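Local coordinates for Tp0751 (Treponema pallidum, PDB 5JK2), which probably mediates adhesion to extracellular matrix components and interactions with host cells through a non-canonical lipocalin fold, at residues 88-93 and 113-117; 100-105 and 116-122. The protein carries 1 engineered substitution. All blocks are in the same frame, centred on the assembly; numbering follows the deposited sequence.

Interaction 1. Residues 88-93 and 113-117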
loop_
_atom_site.group_PDB
_atom_site.type_symbol
_atom_site.label_atom_id
_atom_site.label_comp_id
_atom_site.label_asym_id
_atom_site.label_seq_id
_atom_site.Cartn_x
_atom_site.Cartn_y
_atom_site.Cartn_z
ATOM N N GLU A 88 -9.892 -1.086 9.801
ATOM C CA GLU A 88 -10.836 -0.835 8.723
ATOM C C GLU A 88 -10.277 -1.319 7.393
ATOM O O GLU A 88 -9.065 -1.441 7.228
ATOM C CB GLU A 88 -11.168 0.655 8.648
ATOM C CG GLU A 88 -9.950 1.542 8.425
ATOM C CD GLU A 88 -10.190 2.984 8.825
ATOM O OE1 GLU A 88 -10.877 3.221 9.843
ATOM O OE2 GLU A 88 -9.685 3.885 8.122
ATOM N N ILE A 89 -11.174 -1.598 6.452
ATOM C CA ILE A 89 -10.797 -2.131 5.150
ATOM C C ILE A 89 -11.392 -1.298 4.030
ATOM O O ILE A 89 -12.514 -0.806 4.144
ATOM C CB ILE A 89 -11.269 -3.585 4.975
ATOM C CG1 ILE A 89 -10.808 -4.441 6.157
ATOM C CG2 ILE A 89 -10.755 -4.147 3.652
ATOM C CD1 ILE A 89 -11.315 -5.872 6.138
ATOM N N PHE A 90 -10.635 -1.157 2.946
ATOM C CA PHE A 90 -11.118 -0.475 1.752
ATOM C C PHE A 90 -10.883 -1.344 0.525
ATOM O O PHE A 90 -9.750 -1.700 0.210
ATOM C CB PHE A 90 -10.427 0.882 1.572
ATOM C CG PHE A 90 -10.849 1.920 2.568
ATOM C CD1 PHE A 90 -10.487 1.815 3.902
ATOM C CD2 PHE A 90 -11.594 3.011 2.168
ATOM C CE1 PHE A 90 -10.875 2.777 4.815
ATOM C CE2 PHE A 90 -11.982 3.971 3.072
ATOM C CZ PHE A 90 -11.624 3.856 4.397
ATOM N N LEU A 91 -11.966 -1.680 -0.165
ATOM C CA LEU A 91 -11.884 -2.483 -1.374
ATOM C C LEU A 91 -11.293 -1.660 -2.507
ATOM O O LEU A 91 -11.665 -0.504 -2.696
ATOM C CB LEU A 91 -13.264 -3.002 -1.775
ATOM C CG LEU A 91 -14.074 -3.714 -0.695
ATOM C CD1 LEU A 91 -15.490 -3.168 -0.670
ATOM C CD2 LEU A 91 -14.084 -5.214 -0.933
ATOM N N VAL A 92 -10.384 -2.263 -3.266
ATOM C CA VAL A 92 -9.733 -1.569 -4.370
ATOM C C VAL A 92 -10.649 -1.495 -5.586
ATOM O O VAL A 92 -10.938 -2.508 -6.223
ATOM C CB VAL A 92 -8.419 -2.257 -4.780
ATOM C CG1 VAL A 92 -7.703 -1.438 -5.848
ATOM C CG2 VAL A 92 -7.516 -2.451 -3.569
ATOM N N ASP A 93 -11.097 -0.286 -5.904
ATOM C CA ASP A 93 -11.934 -0.066 -7.073
ATOM C C ASP A 93 -11.068 0.063 -8.324
ATOM O O ASP A 93 -11.507 -0.258 -9.429
ATOM C CB ASP A 93 -12.794 1.184 -6.881
ATOM C CG ASP A 93 -14.046 0.915 -6.063
ATOM O OD1 ASP A 93 -14.699 -0.123 -6.294
ATOM O OD2 ASP A 93 -14.377 1.747 -5.194
ATOM N N SER A 113 -19.913 5.824 0.319
ATOM C CA SER A 113 -19.681 7.262 0.284
ATOM C C SER A 113 -18.239 7.607 0.628
ATOM O O SER A 113 -17.678 8.574 0.113
ATOM C CB SER A 113 -20.619 7.968 1.260
ATOM O OG SER A 113 -21.920 7.417 1.201
ATOM N N ILE A 114 -17.647 6.799 1.501
ATOM C CA ILE A 114 -16.310 7.054 2.006
ATOM C C ILE A 114 -15.289 6.202 1.266
ATOM O O ILE A 114 -15.377 4.975 1.249
ATOM C CB ILE A 114 -16.237 6.779 3.516
ATOM C CG1 ILE A 114 -17.170 7.737 4.270
ATOM C CG2 ILE A 114 -14.800 6.918 4.021
ATOM C CD1 ILE A 114 -17.548 7.270 5.637
ATOM N N ARG A 115 -14.316 6.878 0.670
ATOM C CA ARG A 115 -13.300 6.239 -0.144
ATOM C C ARG A 115 -11.940 6.784 0.267
ATOM O O ARG A 115 -11.860 7.652 1.131
ATOM C CB ARG A 115 -13.588 6.490 -1.626
ATOM C CG ARG A 115 -14.999 6.084 -2.026
ATOM C CD ARG A 115 -15.093 5.643 -3.475
ATOM N NE ARG A 115 -14.752 6.713 -4.405
ATOM C CZ ARG A 115 -14.820 6.604 -5.728
ATOM N NH1 ARG A 115 -14.488 7.632 -6.496
ATOM N NH2 ARG A 115 -15.217 5.468 -6.286
ATOM N N ARG A 116 -10.873 6.276 -0.340
ATOM C CA ARG A 116 -9.526 6.687 0.041
ATOM C C ARG A 116 -8.529 6.502 -1.100
ATOM O O ARG A 116 -8.396 5.408 -1.649
ATOM C CB ARG A 116 -9.072 5.900 1.272
ATOM C CG ARG A 116 -7.723 6.321 1.830
ATOM C CD ARG A 116 -7.467 5.691 3.184
ATOM N NE ARG A 116 -8.301 6.287 4.223
ATOM C CZ ARG A 116 -8.478 5.770 5.433
ATOM N NH1 ARG A 116 -7.880 4.634 5.770
ATOM N NH2 ARG A 116 -9.255 6.387 6.310
ATOM N N ARG A 117 -7.833 7.582 -1.448
ATOM C CA ARG A 117 -6.800 7.545 -2.478
ATOM C C ARG A 117 -5.430 7.326 -1.860
ATOM O O ARG A 117 -5.103 7.918 -0.833
ATOM C CB ARG A 117 -6.799 8.839 -3.287
ATOM C CG ARG A 117 -8.064 9.037 -4.088
ATOM C CD ARG A 117 -7.951 10.198 -5.063
ATOM N NE ARG A 117 -8.943 10.094 -6.132
ATOM C CZ ARG A 117 -10.239 10.359 -5.984
ATOM N NH1 ARG A 117 -11.062 10.233 -7.017
ATOM N NH2 ARG A 117 -10.717 10.746 -4.808
#
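The guanidinium of R116 lies with one face against the ring of F90, whose CZ sits 3.8 Å above the guanidinium plane and over its centre; the ring and guanidinium planes are 30° apart. At the edge of the same guanidinium is the carboxylate of E88, and CG of E88 lies in plane at the edge of the F90 ring. The grip on E88 is end-on: NH1 and NH2 of R116 both donate to OE2, each at 3.1 Å, through distinctly bent bonds tilted out of the guanidinium plane. R116 gets there with CG anti to its backbone N (chi1 -175°) and a bend at chi3. CE2 of F90 also meets CG2 of I114 at 4.2 Å. Further along, D93 OD2 and R115 NH2 form a long salt bridge of 4.0 Å, while D93 has a stronger partner in R107. The segments cross at 73°, and their side chains link two strands that are not neighbours in the barrel sheet, with strand 101-108 between them. R116 also binds E134 through NE and makes a cation-pi contact with F81. This buried arginine thus meets two carboxylates, which probably offset the cost of burying its charge.

Interaction 2. Residues 100-105 and 116-122; sequences KTVSFL and RRLEVTF
Strands 101-108 and 115-122 form a beta hairpin in the eight-stranded antiparallel barrel, and segments 100-105 and 116-122 are its paired arms. V102 with V120 and F104 with L118 are hydrogen-bonded pairs; T101 with T121, S103 with E119 and L105 with R117 are non-hydrogen-bonded ones. V102 N reaches V120 O at 2.9 Å, V120 N returns a bond to V102 O, and F104 and L118 exchange bonds in the same way. Near the start of the first strand, K100 O accepts from F122 N at 3.0 Å. The sheet face carrying V102, F104, L118 and V120 is apolar along these residues, with R116 the charged residue at its end. CB of F104 packs on CB of L118 at 3.8 Å, and CG2 of V120 comes to the edge of the F104 ring, 3.9 Å from CE2. V102 and F122 lie side by side, CG2 of the valine meeting the ring edge at CE1. V92 and I79 extend this packing around F104. On the other face, S103 OG donates to E119 OE1 at 2.7 Å, approaching from the syn side but 32° out of the carboxylate plane; a bend at chi2 (-68°) folds the glutamate back toward the serine. L105 and R117 run alongside each other, with CD2 of L105 centred over one guanidinium face, 3.8 Å above it, while NH2 of R117 forms a salt bridge with D135. The chemistry thus differs by face: hydrocarbon contacts on one, a hydrogen bond and a leucine-covered guanidinium on the other.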
loop_
_atom_site.group_PDB
_atom_site.type_symbol
_atom_site.label_atom_id
_atom_site.label_comp_id
_atom_site.label_asym_id
_atom_site.label_seq_id
_atom_site.Cartn_x
_atom_site.Cartn_y
_atom_site.Cartn_z
ATOM N N LYS A 100 7.544 3.930 -10.508
ATOM C CA LYS A 100 7.776 3.407 -9.162
ATOM C C LYS A 100 6.640 3.775 -8.213
ATOM O O LYS A 100 6.836 3.864 -6.997
ATOM C CB LYS A 100 9.101 3.935 -8.609
ATOM C CG LYS A 100 10.310 3.522 -9.429
ATOM C CD LYS A 100 11.604 4.063 -8.839
ATOM C CE LYS A 100 12.809 3.297 -9.368
ATOM N NZ LYS A 100 14.097 3.991 -9.090
ATOM N N THR A 101 5.453 3.980 -8.774
ATOM C CA THR A 101 4.304 4.417 -7.994
ATOM C C THR A 101 3.039 3.639 -8.337
ATOM O O THR A 101 2.588 3.640 -9.482
ATOM C CB THR A 101 4.025 5.913 -8.214
ATOM O OG1 THR A 101 5.240 6.655 -8.055
ATOM C CG2 THR A 101 2.984 6.421 -7.223
ATOM N N VAL A 102 2.476 2.978 -7.331
ATOM C CA VAL A 102 1.151 2.380 -7.446
ATOM C C VAL A 102 0.132 3.356 -6.873
ATOM O O VAL A 102 0.263 3.798 -5.732
ATOM C CB VAL A 102 1.050 1.039 -6.702
ATOM C CG1 VAL A 102 -0.273 0.354 -7.019
ATOM C CG2 VAL A 102 2.212 0.136 -7.075
ATOM N N SER A 103 -0.878 3.691 -7.669
ATOM C CA SER A 103 -1.910 4.632 -7.251
ATOM C C SER A 103 -3.253 3.930 -7.106
ATOM O O SER A 103 -3.830 3.461 -8.088
ATOM C CB SER A 103 -2.019 5.784 -8.249
ATOM O OG SER A 103 -0.911 6.660 -8.131
ATOM N N PHE A 104 -3.745 3.871 -5.874
ATOM C CA PHE A 104 -4.973 3.154 -5.562
ATOM C C PHE A 104 -6.187 4.063 -5.448
ATOM O O PHE A 104 -6.080 5.209 -5.012
ATOM C CB PHE A 104 -4.819 2.393 -4.248
ATOM C CG PHE A 104 -3.878 1.236 -4.323
ATOM C CD1 PHE A 104 -4.336 -0.019 -4.685
ATOM C CD2 PHE A 104 -2.539 1.395 -4.016
ATOM C CE1 PHE A 104 -3.475 -1.093 -4.747
ATOM C CE2 PHE A 104 -1.672 0.325 -4.077
ATOM C CZ PHE A 104 -2.140 -0.921 -4.444
ATOM N N LEU A 105 -7.342 3.533 -5.843
ATOM C CA LEU A 105 -8.630 4.135 -5.516
ATOM C C LEU A 105 -9.425 3.083 -4.763
ATOM O O LEU A 105 -9.916 2.122 -5.355
ATOM C CB LEU A 105 -9.382 4.603 -6.770
ATOM C CG LEU A 105 -10.665 5.434 -6.592
ATOM C CD1 LEU A 105 -11.864 4.572 -6.208
ATOM C CD2 LEU A 105 -10.477 6.557 -5.573
ATOM N N ARG A 116 -10.873 6.276 -0.340
ATOM C CA ARG A 116 -9.526 6.687 0.041
ATOM C C ARG A 116 -8.529 6.502 -1.100
ATOM O O ARG A 116 -8.396 5.408 -1.649
ATOM C CB ARG A 116 -9.072 5.900 1.272
ATOM C CG ARG A 116 -7.723 6.321 1.830
ATOM C CD ARG A 116 -7.467 5.691 3.184
ATOM N NE ARG A 116 -8.301 6.287 4.223
ATOM C CZ ARG A 116 -8.478 5.770 5.433
ATOM N NH1 ARG A 116 -7.880 4.634 5.770
ATOM N NH2 ARG A 116 -9.255 6.387 6.310
ATOM N N ARG A 117 -7.833 7.582 -1.448
ATOM C CA ARG A 117 -6.800 7.545 -2.478
ATOM C C ARG A 117 -5.430 7.326 -1.860
ATOM O O ARG A 117 -5.103 7.918 -0.833
ATOM C CB ARG A 117 -6.799 8.839 -3.287
ATOM C CG ARG A 117 -8.064 9.037 -4.088
ATOM C CD ARG A 117 -7.951 10.198 -5.063
ATOM N NE ARG A 117 -8.943 10.094 -6.132
ATOM C CZ ARG A 117 -10.239 10.359 -5.984
ATOM N NH1 ARG A 117 -11.062 10.233 -7.017
ATOM N NH2 ARG A 117 -10.717 10.746 -4.808
ATOM N N LEU A 118 -4.630 6.485 -2.506
ATOM C CA LEU A 118 -3.317 6.122 -1.996
ATOM C C LEU A 118 -2.243 6.376 -3.045
ATOM O O LEU A 118 -2.479 6.220 -4.241
ATOM C CB LEU A 118 -3.300 4.650 -1.571
ATOM C CG LEU A 118 -2.886 4.353 -0.126
ATOM C CD1 LEU A 118 -3.884 4.954 0.849
ATOM C CD2 LEU A 118 -2.752 2.855 0.099
ATOM N N GLU A 119 -1.065 6.772 -2.578
ATOM C CA GLU A 119 0.075 7.012 -3.454
ATOM C C GLU A 119 1.298 6.271 -2.931
ATOM O O GLU A 119 2.177 6.860 -2.304
ATOM C CB GLU A 119 0.364 8.506 -3.562
ATOM C CG GLU A 119 -0.774 9.318 -4.164
ATOM C CD GLU A 119 -1.003 9.018 -5.635
ATOM O OE1 GLU A 119 -0.117 8.405 -6.269
ATOM O OE2 GLU A 119 -2.072 9.396 -6.158
ATOM N N VAL A 120 1.340 4.970 -3.199
ATOM C CA VAL A 120 2.421 4.116 -2.725
ATOM C C VAL A 120 3.653 4.221 -3.617
ATOM O O VAL A 120 3.664 3.703 -4.736
ATOM C CB VAL A 120 1.986 2.644 -2.662
ATOM C CG1 VAL A 120 3.090 1.794 -2.060
ATOM C CG2 VAL A 120 0.697 2.508 -1.867
ATOM N N THR A 121 4.693 4.870 -3.103
ATOM C CA THR A 121 5.937 5.054 -3.840
ATOM C C THR A 121 7.020 4.144 -3.278
ATOM O O THR A 121 7.455 4.307 -2.139
ATOM C CB THR A 121 6.420 6.515 -3.782
ATOM O OG1 THR A 121 5.373 7.385 -4.229
ATOM C CG2 THR A 121 7.651 6.715 -4.658
ATOM N N PHE A 122 7.444 3.180 -4.088
ATOM C CA PHE A 122 8.487 2.245 -3.696
ATOM C C PHE A 122 9.860 2.898 -3.650
ATOM O O PHE A 122 10.208 3.701 -4.515
ATOM C CB PHE A 122 8.534 1.064 -4.662
ATOM C CG PHE A 122 7.553 -0.023 -4.347
ATOM C CD1 PHE A 122 6.261 0.025 -4.837
ATOM C CD2 PHE A 122 7.933 -1.108 -3.579
ATOM C CE1 PHE A 122 5.366 -0.986 -4.555
ATOM C CE2 PHE A 122 7.046 -2.116 -3.295
ATOM C CZ PHE A 122 5.761 -2.057 -3.784
#

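Strand 115-122 is common to both interactions, whose centres lie about 13 Å apart. R116 and R117 belong to both segments' ranges, but R116 works mainly through its side chain in interaction 1 and R117 through its own in interaction 2. Strand 101-108 lies between strands 86-98 and 115-122 in the sheet, so interaction 1 reaches past the strand that interaction 2 pairs with 115-122. The two also touch directly. D93 N lies 2.7 Å from L105 O, a probable hydrogen bond, CG1 of V92 packs 3.8 Å from CD1 of F104, and R115 NH2 approaches L105 CD1 at 3.5 Å.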